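Local coordinates for methanol--corrinoid protein co-methyltransferase (Methanosarcina barkeri, PDB 2I2X), which transfers the methyl group of methanol to the cob(I)amide carried by its partner protein MtaC, a zinc-dependent step of methanogenesis from methanol, at residues V163-G168 with A215-C220; L136-D141 with S193-L198; I199-S204 with Y258-V263; E84-Q89 with R123-D128. All blocks are in the same frame, centred on the assembly; numbering follows the deposited sequence.

Overall arrangement
All four contacts belong to the TIM barrel that carries the zinc and potassium sites. Interaction 4 comes first in the chain, pairing neighbouring parallel strands 80-86 and 119-126. Interaction 1 joins the C-terminal ends of strands 160-163 and 213-216 of the same sheet and the loops after them; its centre is about 12 Å from that of interaction 4, and both touch the potassium ion. Interactions 2 and 3 use consecutive parts of helix 181-210, their centres about 13 Å apart, packed against a loop after strand 119-126 and the end of helix 240-259. Both alternate with interaction 1 along the chain and touch it through Met196 and Trp200, so this helix directly backs the loops that hold the metals.

Interaction 1. Residues V163-G168 with A215-C220; sequences VESMGG and AGDTDC. With ZN (zinc ion), chain Q; K (potassium ion), chain S.
Asp217 reaches across to Val163 and Ser165 at the C-terminal ends of two adjacent parallel strands, the end of a TIM barrel where active sites lie. Asp217 CB passes 3.9 Å from Val163 O, and Asp217 CG lies 3.3 Å from the same oxygen. With CG trans to the backbone N (chi1 -153°), the carboxylate turns to the backbone of Ser165. Asp217 OD1 accepts the nearly straight bond from Ser165 N (3.1 Å, 176°) on its syn side, and its anti lone pair takes Thr218 N at 2.7 Å. Asp217 OD2 takes the hydroxyl Ser165 OG at 2.7 Å. Arg253 and Trp200 NE1 add a salt bridge and a hydrogen bond, so both oxygens of this buried group are held by several partners and its rotation is fixed. With an alanine here, Ser165 N and OG would probably lose their acceptor and Arg253 a countercharge, setting the loop beside Glu164 free to shift. A water donates to both Ser165 O and Thr218 O, bridging the two backbones. At the metals the segments share ligands: Glu164 OE2 binds potassium at 2.4 Å, while zinc, also held by Cys269, takes Glu164 OE1 at 2.1 Å and Cys220 SG at 2.2 Å.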
loop_
_atom_site.group_PDB
_atom_site.type_symbol
_atom_site.label_atom_id
_atom_site.label_comp_id
_atom_site.label_asym_id
_atom_site.label_seq_id
_atom_site.Cartn_x
_atom_site.Cartn_y
_atom_site.Cartn_z
ATOM N N VAL A 163 -18.651 12.488 -11.116
ATOM C CA VAL A 163 -18.365 13.629 -10.250
ATOM C C VAL A 163 -18.752 13.179 -8.864
ATOM O O VAL A 163 -19.591 12.304 -8.722
ATOM C CB VAL A 163 -19.201 14.920 -10.622
ATOM C CG1 VAL A 163 -20.662 14.610 -10.799
ATOM C CG2 VAL A 163 -19.049 16.007 -9.543
ATOM N N GLU A 164 -18.143 13.770 -7.853
ATOM C CA GLU A 164 -18.631 13.636 -6.489
ATOM C C GLU A 164 -19.356 14.935 -6.144
ATOM O O GLU A 164 -18.723 15.896 -5.714
ATOM C CB GLU A 164 -17.467 13.457 -5.523
ATOM C CG GLU A 164 -16.350 12.683 -6.118
ATOM C CD GLU A 164 -15.663 11.787 -5.116
ATOM O OE1 GLU A 164 -15.971 11.854 -3.920
ATOM O OE2 GLU A 164 -14.786 11.001 -5.519
ATOM N N SER A 165 -20.663 14.978 -6.352
ATOM C CA SER A 165 -21.372 16.262 -6.282
ATOM C C SER A 165 -21.781 16.709 -4.869
ATOM O O SER A 165 -21.900 15.888 -3.971
ATOM C CB SER A 165 -22.522 16.331 -7.284
ATOM O OG SER A 165 -23.477 15.317 -7.084
ATOM N N MET A 166 -21.977 18.014 -4.694
ATOM C CA MET A 166 -22.079 18.631 -3.388
ATOM C C MET A 166 -23.511 19.031 -2.957
ATOM O O MET A 166 -23.704 19.657 -1.899
ATOM C CB MET A 166 -21.193 19.875 -3.349
ATOM C CG MET A 166 -19.701 19.686 -3.562
ATOM S SD MET A 166 -18.840 21.320 -3.616
ATOM C CE MET A 166 -19.660 22.179 -4.976
ATOM N N GLY A 167 -24.518 18.683 -3.748
ATOM C CA GLY A 167 -25.902 19.001 -3.348
ATOM C C GLY A 167 -26.218 18.618 -1.904
ATOM O O GLY A 167 -26.074 17.460 -1.512
ATOM N N GLY A 168 -26.639 19.589 -1.108
ATOM C CA GLY A 168 -27.033 19.322 0.275
ATOM C C GLY A 168 -25.875 19.273 1.270
ATOM O O GLY A 168 -26.081 19.040 2.472
ATOM N N ALA A 215 -21.352 7.666 -16.166
ATOM C CA ALA A 215 -21.078 6.559 -15.274
ATOM C C ALA A 215 -21.837 6.580 -13.931
ATOM O O ALA A 215 -22.508 5.612 -13.588
ATOM C CB ALA A 215 -19.578 6.385 -15.083
ATOM N N GLY A 216 -21.730 7.671 -13.177
ATOM C CA GLY A 216 -22.477 7.826 -11.925
ATOM C C GLY A 216 -21.700 8.623 -10.889
ATOM O O GLY A 216 -20.533 8.950 -11.104
ATOM N N ASP A 217 -22.358 8.883 -9.760
ATOM C CA ASP A 217 -21.971 9.847 -8.705
ATOM C C ASP A 217 -21.707 9.058 -7.409
ATOM O O ASP A 217 -21.583 7.837 -7.442
ATOM C CB ASP A 217 -23.173 10.785 -8.484
ATOM C CG ASP A 217 -22.789 12.161 -7.971
ATOM O OD1 ASP A 217 -22.165 12.285 -6.901
ATOM O OD2 ASP A 217 -23.171 13.145 -8.632
ATOM N N THR A 218 -21.659 9.743 -6.274
ATOM C CA THR A 218 -21.379 9.123 -4.962
ATOM C C THR A 218 -21.780 10.113 -3.950
ATOM O O THR A 218 -21.403 11.295 -4.055
ATOM C CB THR A 218 -19.879 9.185 -4.576
ATOM O OG1 THR A 218 -19.073 8.710 -5.617
ATOM C CG2 THR A 218 -19.590 8.416 -3.363
ATOM N N ASP A 219 -22.392 9.618 -2.888
ATOM C CA ASP A 219 -22.640 10.490 -1.774
ATOM C C ASP A 219 -21.457 10.792 -0.868
ATOM O O ASP A 219 -21.658 11.003 0.344
ATOM C CB ASP A 219 -23.780 10.010 -0.932
ATOM C CG ASP A 219 -24.472 11.148 -0.248
ATOM O OD1 ASP A 219 -24.655 12.208 -0.910
ATOM O OD2 ASP A 219 -24.812 10.991 0.945
ATOM N N CYS A 220 -20.250 10.830 -1.438
ATOM C CA CYS A 220 -19.025 11.055 -0.673
ATOM C C CYS A 220 -19.093 12.258 0.259
ATOM O O CYS A 220 -18.694 12.187 1.418
ATOM C CB CYS A 220 -17.851 11.274 -1.601
ATOM S SG CYS A 220 -16.262 10.785 -0.791
HETATM ZN ZN ZN Q . -15.231 10.283 -2.698
HETATM K K K S . -12.800 10.583 -4.194
HETATM O O HOH W 1 -20.458 13.557 -2.936
#

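Interaction 2. Residues L136-D141 with S193-L198; sequences LQLRGD and SIDMEL
Arg139 leaves its backbone with CG trans to the carbonyl carbon (chi1 -56°) and then runs extended from CG to NE, which carries its guanidinium across to Ile194 and Leu198 on helix 181-210. From the helix, Asp195 swings CG trans to the backbone N (chi1 -177°) and brings OD1 to the side chain of Leu138. Leu198 CG lies 4.1 Å above the guanidinium plane of Arg139, displaced toward the rim, with CD1 over the same face, and Ile194 CG2 comes within 4.0 Å of Arg139 NH2. Leu138 CD1 meets Asp195 OD1 at 3.4 Å, a methyl set against a carboxylate oxygen. Leu138 and Arg139 are the two central residues of a type I beta turn, closed by Gly140 N to Gln137 O at 3.1 Å, in the loop between strand 119-126 and helix 143-155 of the TIM barrel. A water in the guanidinium plane accepts from Arg139 NH2 at 2.9 Å and donates to Asp195 OD1 at 2.7 Å. The direct salt bridge of OD1 goes to Arg130, which also binds Leu138 O. Arg139 is thus probably a second, more distant positive charge for this carboxylate, reached through water, while one guanidinium face lies under Leu198 and NE bonds weakly to Asn458 O.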
loop_
_atom_site.group_PDB
_atom_site.type_symbol
_atom_site.label_atom_id
_atom_site.label_comp_id
_atom_site.label_asym_id
_atom_site.label_seq_id
_atom_site.Cartn_x
_atom_site.Cartn_y
_atom_site.Cartn_z
ATOM N N LEU A 136 -22.130 27.668 -1.654
ATOM C CA LEU A 136 -22.432 26.869 -2.816
ATOM C C LEU A 136 -23.036 27.789 -3.844
ATOM O O LEU A 136 -23.720 28.762 -3.498
ATOM C CB LEU A 136 -23.402 25.739 -2.474
ATOM C CG LEU A 136 -22.913 24.597 -1.578
ATOM C CD1 LEU A 136 -24.022 23.566 -1.300
ATOM C CD2 LEU A 136 -21.677 23.909 -2.166
ATOM N N GLN A 137 -22.781 27.468 -5.102
ATOM C CA GLN A 137 -23.308 28.182 -6.237
ATOM C C GLN A 137 -23.665 27.178 -7.309
ATOM O O GLN A 137 -23.119 27.176 -8.417
ATOM C CB GLN A 137 -22.270 29.165 -6.737
ATOM C CG GLN A 137 -22.091 30.345 -5.790
ATOM C CD GLN A 137 -21.466 31.528 -6.481
ATOM O OE1 GLN A 137 -22.135 32.555 -6.690
ATOM N NE2 GLN A 137 -20.180 31.390 -6.880
ATOM N N LEU A 138 -24.608 26.317 -6.959
ATOM C CA LEU A 138 -24.903 25.127 -7.738
ATOM C C LEU A 138 -25.478 25.433 -9.100
ATOM O O LEU A 138 -25.413 24.597 -9.995
ATOM C CB LEU A 138 -25.846 24.221 -6.966
ATOM C CG LEU A 138 -25.404 23.700 -5.602
ATOM C CD1 LEU A 138 -26.467 22.743 -5.087
ATOM C CD2 LEU A 138 -24.033 22.997 -5.670
ATOM N N ARG A 139 -26.048 26.627 -9.247
ATOM C CA ARG A 139 -26.648 27.067 -10.508
ATOM C C ARG A 139 -26.037 28.373 -11.012
ATOM O O ARG A 139 -26.521 28.962 -11.960
ATOM C CB ARG A 139 -28.166 27.173 -10.356
ATOM C CG ARG A 139 -28.761 25.850 -9.886
ATOM C CD ARG A 139 -30.231 25.892 -9.502
ATOM N NE ARG A 139 -30.610 24.554 -9.072
ATOM C CZ ARG A 139 -31.776 23.974 -9.324
ATOM N NH1 ARG A 139 -32.737 24.637 -9.983
ATOM N NH2 ARG A 139 -31.990 22.727 -8.909
ATOM N N GLY A 140 -24.946 28.804 -10.399
ATOM C CA GLY A 140 -24.265 30.022 -10.813
ATOM C C GLY A 140 -23.500 30.043 -12.134
ATOM O O GLY A 140 -23.738 29.227 -13.041
ATOM N N ASP A 141 -22.576 31.006 -12.208
ATOM C CA ASP A 141 -21.759 31.294 -13.385
ATOM C C ASP A 141 -20.794 30.171 -13.660
ATOM O O ASP A 141 -20.286 30.023 -14.774
ATOM C CB ASP A 141 -20.909 32.554 -13.159
ATOM C CG ASP A 141 -21.734 33.771 -12.816
ATOM O OD1 ASP A 141 -22.821 33.946 -13.437
ATOM O OD2 ASP A 141 -21.282 34.553 -11.931
ATOM N N SER A 193 -31.099 14.879 -3.773
ATOM C CA SER A 193 -31.809 14.304 -4.916
ATOM C C SER A 193 -32.169 15.354 -5.998
ATOM O O SER A 193 -32.074 15.094 -7.209
ATOM C CB SER A 193 -33.061 13.574 -4.420
ATOM O OG SER A 193 -32.737 12.357 -3.715
ATOM N N ILE A 194 -32.558 16.547 -5.558
ATOM C CA ILE A 194 -32.944 17.600 -6.487
ATOM C C ILE A 194 -31.708 18.023 -7.336
ATOM O O ILE A 194 -31.794 18.148 -8.559
ATOM C CB ILE A 194 -33.624 18.816 -5.714
ATOM C CG1 ILE A 194 -35.008 18.443 -5.190
ATOM C CG2 ILE A 194 -33.733 20.051 -6.564
ATOM C CD1 ILE A 194 -35.347 19.136 -3.889
ATOM N N ASP A 195 -30.561 18.214 -6.689
ATOM C CA ASP A 195 -29.365 18.645 -7.418
ATOM C C ASP A 195 -28.882 17.531 -8.343
ATOM O O ASP A 195 -28.451 17.802 -9.471
ATOM C CB ASP A 195 -28.249 19.096 -6.467
ATOM C CG ASP A 195 -27.024 19.621 -7.201
ATOM O OD1 ASP A 195 -27.065 20.734 -7.798
ATOM O OD2 ASP A 195 -25.994 18.900 -7.161
ATOM N N MET A 196 -29.010 16.283 -7.878
ATOM C CA MET A 196 -28.575 15.140 -8.645
ATOM C C MET A 196 -29.313 15.086 -9.970
ATOM O O MET A 196 -28.713 14.822 -11.007
ATOM C CB MET A 196 -28.816 13.849 -7.875
ATOM C CG MET A 196 -27.846 13.576 -6.768
ATOM S SD MET A 196 -26.228 13.079 -7.359
ATOM C CE MET A 196 -26.571 11.496 -8.117
ATOM N N GLU A 197 -30.620 15.342 -9.948
ATOM C CA GLU A 197 -31.367 15.327 -11.201
ATOM C C GLU A 197 -30.973 16.419 -12.215
ATOM O O GLU A 197 -30.966 16.160 -13.406
ATOM C CB GLU A 197 -32.861 15.322 -10.958
ATOM C CG GLU A 197 -33.633 15.222 -12.267
ATOM C CD GLU A 197 -35.057 15.684 -12.164
ATOM O OE1 GLU A 197 -35.814 15.361 -13.101
ATOM O OE2 GLU A 197 -35.414 16.350 -11.152
ATOM N N LEU A 198 -30.624 17.611 -11.737
ATOM C CA LEU A 198 -30.180 18.698 -12.606
ATOM C C LEU A 198 -28.935 18.249 -13.343
ATOM O O LEU A 198 -28.918 18.109 -14.574
ATOM C CB LEU A 198 -29.820 19.933 -11.770
ATOM C CG LEU A 198 -29.871 21.400 -12.254
ATOM C CD1 LEU A 198 -28.669 22.163 -11.709
ATOM C CD2 LEU A 198 -29.976 21.601 -13.765
HETATM O O HOH W 2 -29.510 21.929 -7.609
#

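Interaction 3. Residues I199-S204 with Y258-V263; sequences IWTDIS and YEAGAV
Apolar contacts of Trp200 with Ala260 and Ala262 join the two segments. Trp200 CB lies 4.0 Å from Ala260 CB, and farther out the indole places Trp200 CE3 4.1 Å from Ala262 CB. Ala260 CB also touches the hydroxyl of Thr201, whose OG1 is hydrogen-bonded to Glu197 O a turn earlier in its own helix. One face of the indole is covered from within that helix by Ile203 CD1, 3.8 Å above the Trp200 ring centre, while Trp200 NE1 is hydrogen-bonded to Asp217 OD2. The backbones come close where helix 240-259 ends in a Schellman motif: Gly261, with positive phi, is its C-prime residue, Gly261 N bonding to Tyr258 O and Ala262 N to Ala257 O. A side chain at Gly261 would point at helix 181-210, and its CB would clash with Ser204 OG. Among polar contacts, that hydroxyl is turned back on its own helix: with OG trans to the carbonyl carbon (chi1 -62°), Ser204 OG donates to Trp200 O at 2.8 Å, so this carbonyl accepts from both OG and N of Ser204. Ser204 OG is also hydrogen-bonded to Ser214 OG on strand 213-216, and it packs 3.2 Å from Gly261 C.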
loop_
_atom_site.group_PDB
_atom_site.type_symbol
_atom_site.label_atom_id
_atom_site.label_comp_id
_atom_site.label_asym_id
_atom_site.label_seq_id
_atom_site.Cartn_x
_atom_site.Cartn_y
_atom_site.Cartn_z
ATOM N N ILE A 199 -27.887 17.988 -12.578
ATOM C CA ILE A 199 -26.577 17.720 -13.163
ATOM C C ILE A 199 -26.513 16.450 -14.021
ATOM O O ILE A 199 -25.905 16.459 -15.099
ATOM C CB ILE A 199 -25.493 17.747 -12.083
ATOM C CG1 ILE A 199 -25.739 16.643 -11.051
ATOM C CG2 ILE A 199 -25.492 19.122 -11.407
ATOM C CD1 ILE A 199 -24.652 16.528 -10.038
ATOM N N TRP A 200 -27.169 15.379 -13.579
ATOM C CA TRP A 200 -27.074 14.120 -14.322
ATOM C C TRP A 200 -27.841 14.102 -15.651
ATOM O O TRP A 200 -27.492 13.363 -16.565
ATOM C CB TRP A 200 -27.328 12.898 -13.420
ATOM C CG TRP A 200 -26.073 12.662 -12.569
ATOM C CD1 TRP A 200 -25.878 13.024 -11.251
ATOM C CD2 TRP A 200 -24.826 12.110 -13.024
ATOM N NE1 TRP A 200 -24.593 12.714 -10.866
ATOM C CE2 TRP A 200 -23.928 12.154 -11.931
ATOM C CE3 TRP A 200 -24.393 11.562 -14.239
ATOM C CZ2 TRP A 200 -22.616 11.664 -12.018
ATOM C CZ3 TRP A 200 -23.076 11.061 -14.327
ATOM C CH2 TRP A 200 -22.211 11.121 -13.221
ATOM N N THR A 201 -28.861 14.955 -15.766
ATOM C CA THR A 201 -29.558 15.132 -17.011
ATOM C C THR A 201 -28.604 15.762 -18.002
ATOM O O THR A 201 -28.465 15.299 -19.127
ATOM C CB THR A 201 -30.776 16.028 -16.790
ATOM O OG1 THR A 201 -31.677 15.346 -15.898
ATOM C CG2 THR A 201 -31.478 16.373 -18.138
ATOM N N ASP A 202 -27.931 16.815 -17.586
ATOM C CA ASP A 202 -26.961 17.434 -18.443
ATOM C C ASP A 202 -25.756 16.534 -18.721
ATOM O O ASP A 202 -25.313 16.465 -19.883
ATOM C CB ASP A 202 -26.506 18.740 -17.840
ATOM C CG ASP A 202 -27.586 19.792 -17.848
ATOM O OD1 ASP A 202 -28.524 19.721 -18.693
ATOM O OD2 ASP A 202 -27.496 20.692 -16.989
ATOM N N ILE A 203 -25.236 15.840 -17.689
ATOM C CA ILE A 203 -24.047 14.973 -17.880
ATOM C C ILE A 203 -24.315 13.891 -18.923
ATOM O O ILE A 203 -23.523 13.706 -19.832
ATOM C CB ILE A 203 -23.481 14.369 -16.580
ATOM C CG1 ILE A 203 -22.851 15.475 -15.729
ATOM C CG2 ILE A 203 -22.420 13.345 -16.921
ATOM C CD1 ILE A 203 -22.890 15.256 -14.214
ATOM N N SER A 204 -25.457 13.227 -18.804
ATOM C CA SER A 204 -25.873 12.181 -19.743
ATOM C C SER A 204 -26.034 12.675 -21.192
ATOM O O SER A 204 -25.560 12.038 -22.142
ATOM C CB SER A 204 -27.167 11.565 -19.251
ATOM O OG SER A 204 -26.963 10.955 -17.982
ATOM N N TYR A 258 -28.846 7.464 -12.096
ATOM C CA TYR A 258 -29.236 6.384 -13.009
ATOM C C TYR A 258 -30.633 6.660 -13.577
ATOM O O TYR A 258 -30.872 6.531 -14.788
ATOM C CB TYR A 258 -29.081 5.011 -12.299
ATOM C CG TYR A 258 -27.677 4.943 -11.714
ATOM C CD1 TYR A 258 -26.554 4.696 -12.537
ATOM C CD2 TYR A 258 -27.453 5.281 -10.384
ATOM C CE1 TYR A 258 -25.260 4.738 -12.017
ATOM C CE2 TYR A 258 -26.187 5.329 -9.871
ATOM C CZ TYR A 258 -25.092 5.052 -10.680
ATOM O OH TYR A 258 -23.832 5.105 -10.107
ATOM N N GLU A 259 -31.534 7.100 -12.698
ATOM C CA GLU A 259 -32.857 7.555 -13.112
ATOM C C GLU A 259 -32.702 8.593 -14.202
ATOM O O GLU A 259 -33.448 8.597 -15.163
ATOM C CB GLU A 259 -33.631 8.099 -11.904
ATOM C CG GLU A 259 -34.170 6.961 -11.060
ATOM C CD GLU A 259 -34.757 7.366 -9.729
ATOM O OE1 GLU A 259 -34.422 8.459 -9.208
ATOM O OE2 GLU A 259 -35.550 6.556 -9.185
ATOM N N ALA A 260 -31.679 9.436 -14.073
ATOM C CA ALA A 260 -31.533 10.574 -14.959
ATOM C C ALA A 260 -30.587 10.295 -16.093
ATOM O O ALA A 260 -30.133 11.212 -16.765
ATOM C CB ALA A 260 -31.079 11.813 -14.179
ATOM N N GLY A 261 -30.239 9.037 -16.287
ATOM C CA GLY A 261 -29.531 8.695 -17.502
ATOM C C GLY A 261 -28.176 8.052 -17.399
ATOM O O GLY A 261 -27.681 7.598 -18.421
ATOM N N ALA A 262 -27.566 7.995 -16.212
ATOM C CA ALA A 262 -26.293 7.266 -16.069
ATOM C C ALA A 262 -26.565 5.773 -16.155
ATOM O O ALA A 262 -27.680 5.359 -15.932
ATOM C CB ALA A 262 -25.549 7.623 -14.749
ATOM N N VAL A 263 -25.541 4.970 -16.453
ATOM C CA VAL A 263 -25.698 3.544 -16.735
ATOM C C VAL A 263 -24.701 2.732 -15.923
ATOM O O VAL A 263 -24.700 1.487 -15.965
ATOM C CB VAL A 263 -25.492 3.240 -18.268
ATOM C CG1 VAL A 263 -26.577 3.942 -19.133
ATOM C CG2 VAL A 263 -24.095 3.641 -18.731
#

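Interaction 4. Residues E84-Q89 with R123-D128. With K (potassium ion), chain S.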
loop_
_atom_site.group_PDB
_atom_site.type_symbol
_atom_site.label_atom_id
_atom_site.label_comp_id
_atom_site.label_asym_id
_atom_site.label_seq_id
_atom_site.Cartn_x
_atom_site.Cartn_y
_atom_site.Cartn_z
ATOM N N GLU A 84 -8.635 5.719 -13.034
ATOM C CA GLU A 84 -9.498 6.811 -12.690
ATOM C C GLU A 84 -8.698 8.048 -12.278
ATOM O O GLU A 84 -7.968 8.022 -11.271
ATOM C CB GLU A 84 -10.520 6.441 -11.604
ATOM C CG GLU A 84 -11.357 7.689 -11.186
ATOM C CD GLU A 84 -12.298 7.491 -10.029
ATOM O OE1 GLU A 84 -12.285 6.414 -9.386
ATOM O OE2 GLU A 84 -13.060 8.440 -9.747
ATOM N N THR A 85 -8.882 9.133 -13.029
ATOM C CA THR A 85 -8.302 10.431 -12.695
ATOM C C THR A 85 -9.335 11.337 -12.035
ATOM O O THR A 85 -10.262 11.816 -12.697
ATOM C CB THR A 85 -7.741 11.142 -13.959
ATOM O OG1 THR A 85 -6.876 10.239 -14.669
ATOM C CG2 THR A 85 -6.957 12.378 -13.598
ATOM N N GLU A 86 -9.183 11.566 -10.734
ATOM C CA GLU A 86 -10.006 12.540 -10.034
ATOM C C GLU A 86 -9.394 13.892 -10.178
ATOM O O GLU A 86 -8.403 14.162 -9.544
ATOM C CB GLU A 86 -10.105 12.217 -8.552
ATOM C CG GLU A 86 -10.822 10.910 -8.309
ATOM C CD GLU A 86 -11.012 10.590 -6.857
ATOM O OE1 GLU A 86 -10.013 10.486 -6.108
ATOM O OE2 GLU A 86 -12.182 10.417 -6.447
ATOM N N HIS A 87 -10.008 14.760 -10.974
ATOM C CA HIS A 87 -9.512 16.127 -11.176
ATOM C C HIS A 87 -9.046 16.793 -9.889
ATOM O O HIS A 87 -9.773 16.815 -8.922
ATOM C CB HIS A 87 -10.580 16.983 -11.857
ATOM C CG HIS A 87 -10.754 16.691 -13.316
ATOM N ND1 HIS A 87 -11.292 17.602 -14.199
ATOM C CD2 HIS A 87 -10.436 15.599 -14.059
ATOM C CE1 HIS A 87 -11.316 17.082 -15.414
ATOM N NE2 HIS A 87 -10.807 15.867 -15.357
ATOM N N VAL A 88 -7.807 17.282 -9.861
ATOM C CA VAL A 88 -7.461 18.394 -8.962
ATOM C C VAL A 88 -8.277 19.602 -9.441
ATOM O O VAL A 88 -8.640 19.681 -10.619
ATOM C CB VAL A 88 -5.947 18.761 -8.973
ATOM C CG1 VAL A 88 -5.102 17.616 -8.445
ATOM C CG2 VAL A 88 -5.505 19.190 -10.350
ATOM N N GLN A 89 -8.552 20.550 -8.552
ATOM C CA GLN A 89 -9.541 21.606 -8.850
ATOM C C GLN A 89 -9.193 22.350 -10.134
ATOM O O GLN A 89 -10.088 22.691 -10.934
ATOM C CB GLN A 89 -9.709 22.570 -7.669
ATOM C CG GLN A 89 -8.426 23.337 -7.274
ATOM C CD GLN A 89 -8.113 24.538 -8.202
ATOM O OE1 GLN A 89 -8.999 25.068 -8.913
ATOM N NE2 GLN A 89 -6.846 24.959 -8.205
ATOM N N ARG A 123 -11.426 6.696 -16.732
ATOM C CA ARG A 123 -12.481 7.409 -16.081
ATOM C C ARG A 123 -11.922 8.714 -15.590
ATOM O O ARG A 123 -10.872 8.728 -14.929
ATOM C CB ARG A 123 -12.969 6.616 -14.908
ATOM C CG ARG A 123 -13.966 7.339 -14.039
ATOM C CD ARG A 123 -14.240 6.404 -12.894
ATOM N NE ARG A 123 -15.622 6.397 -12.548
ATOM C CZ ARG A 123 -16.314 5.324 -12.214
ATOM N NH1 ARG A 123 -15.770 4.120 -12.164
ATOM N NH2 ARG A 123 -17.590 5.485 -11.922
ATOM N N HIS A 124 -12.621 9.798 -15.931
ATOM C CA HIS A 124 -12.327 11.108 -15.420
ATOM C C HIS A 124 -13.472 11.517 -14.541
ATOM O O HIS A 124 -14.632 11.415 -14.935
ATOM C CB HIS A 124 -12.170 12.114 -16.560
ATOM C CG HIS A 124 -10.746 12.451 -16.865
ATOM N ND1 HIS A 124 -9.753 11.491 -16.964
ATOM C CD2 HIS A 124 -10.138 13.641 -17.066
ATOM C CE1 HIS A 124 -8.603 12.080 -17.233
ATOM N NE2 HIS A 124 -8.806 13.383 -17.280
ATOM N N THR A 125 -13.128 11.973 -13.345
ATOM C CA THR A 125 -14.068 12.466 -12.360
ATOM C C THR A 125 -13.839 13.979 -12.210
ATOM O O THR A 125 -12.867 14.427 -11.565
ATOM C CB THR A 125 -13.833 11.752 -11.017
ATOM O OG1 THR A 125 -14.044 10.359 -11.199
ATOM C CG2 THR A 125 -14.769 12.285 -9.894
ATOM N N ILE A 126 -14.740 14.759 -12.826
ATOM C CA ILE A 126 -14.682 16.205 -12.812
ATOM C C ILE A 126 -14.840 16.637 -11.358
ATOM O O ILE A 126 -15.500 15.959 -10.568
ATOM C CB ILE A 126 -15.792 16.765 -13.753
ATOM C CG1 ILE A 126 -15.352 16.682 -15.226
ATOM C CG2 ILE A 126 -16.167 18.254 -13.453
ATOM C CD1 ILE A 126 -14.809 15.339 -15.691
ATOM N N GLY A 127 -14.182 17.723 -10.977
ATOM C CA GLY A 127 -14.469 18.346 -9.682
ATOM C C GLY A 127 -15.772 19.155 -9.617
ATOM O O GLY A 127 -16.108 19.888 -10.552
ATOM N N ASP A 128 -16.515 19.034 -8.516
ATOM C CA ASP A 128 -17.698 19.876 -8.345
ATOM C C ASP A 128 -17.231 21.251 -7.975
ATOM O O ASP A 128 -17.042 21.563 -6.808
ATOM C CB ASP A 128 -18.702 19.349 -7.312
ATOM C CG ASP A 128 -20.118 19.940 -7.523
ATOM O OD1 ASP A 128 -20.205 21.034 -8.132
ATOM O OD2 ASP A 128 -21.124 19.328 -7.078
HETATM K K K S . -12.800 10.583 -4.194
#
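Glu84 and Thr125 meet on one face of two neighbouring parallel strands of the TIM barrel, linked in the chain by a beta-alpha-beta crossover through helix 95-116. Thr125 OG1 donates to Glu84 OE2 at 2.6 Å, approaching on the anti side, 19° out of the carboxylate plane. Glu84 is extended, CG trans to the backbone N (chi1 175°), and runs alongside Arg123, whose CD packs 3.6 Å from Glu84 CG; the guanidinium itself pairs with Glu42. Beneath these side chains, Thr85 N bonds to Arg123 O, Thr125 N to Thr85 O at 2.9 Å, and His87 N to Thr125 O. On the other face Thr85 CB rests 3.5 Å from His124 CE1, with Thr85 OG1 held by Gln105 and Tyr45. Farther along, Ile126 CA sits over a face of the His87 ring in a CH-pi contact, 4.1 Å from its centroid. In the next shell, Lys267 forms a salt bridge with Glu84 OE2 and a hydrogen bond with Glu86 OE2. An alanine in place of Glu84 would probably leave Thr125 OG1 without its acceptor and Lys267 less firmly placed beside the metal. Glu86, its CG against Thr125 CB, binds potassium through OE2 at 2.3 Å.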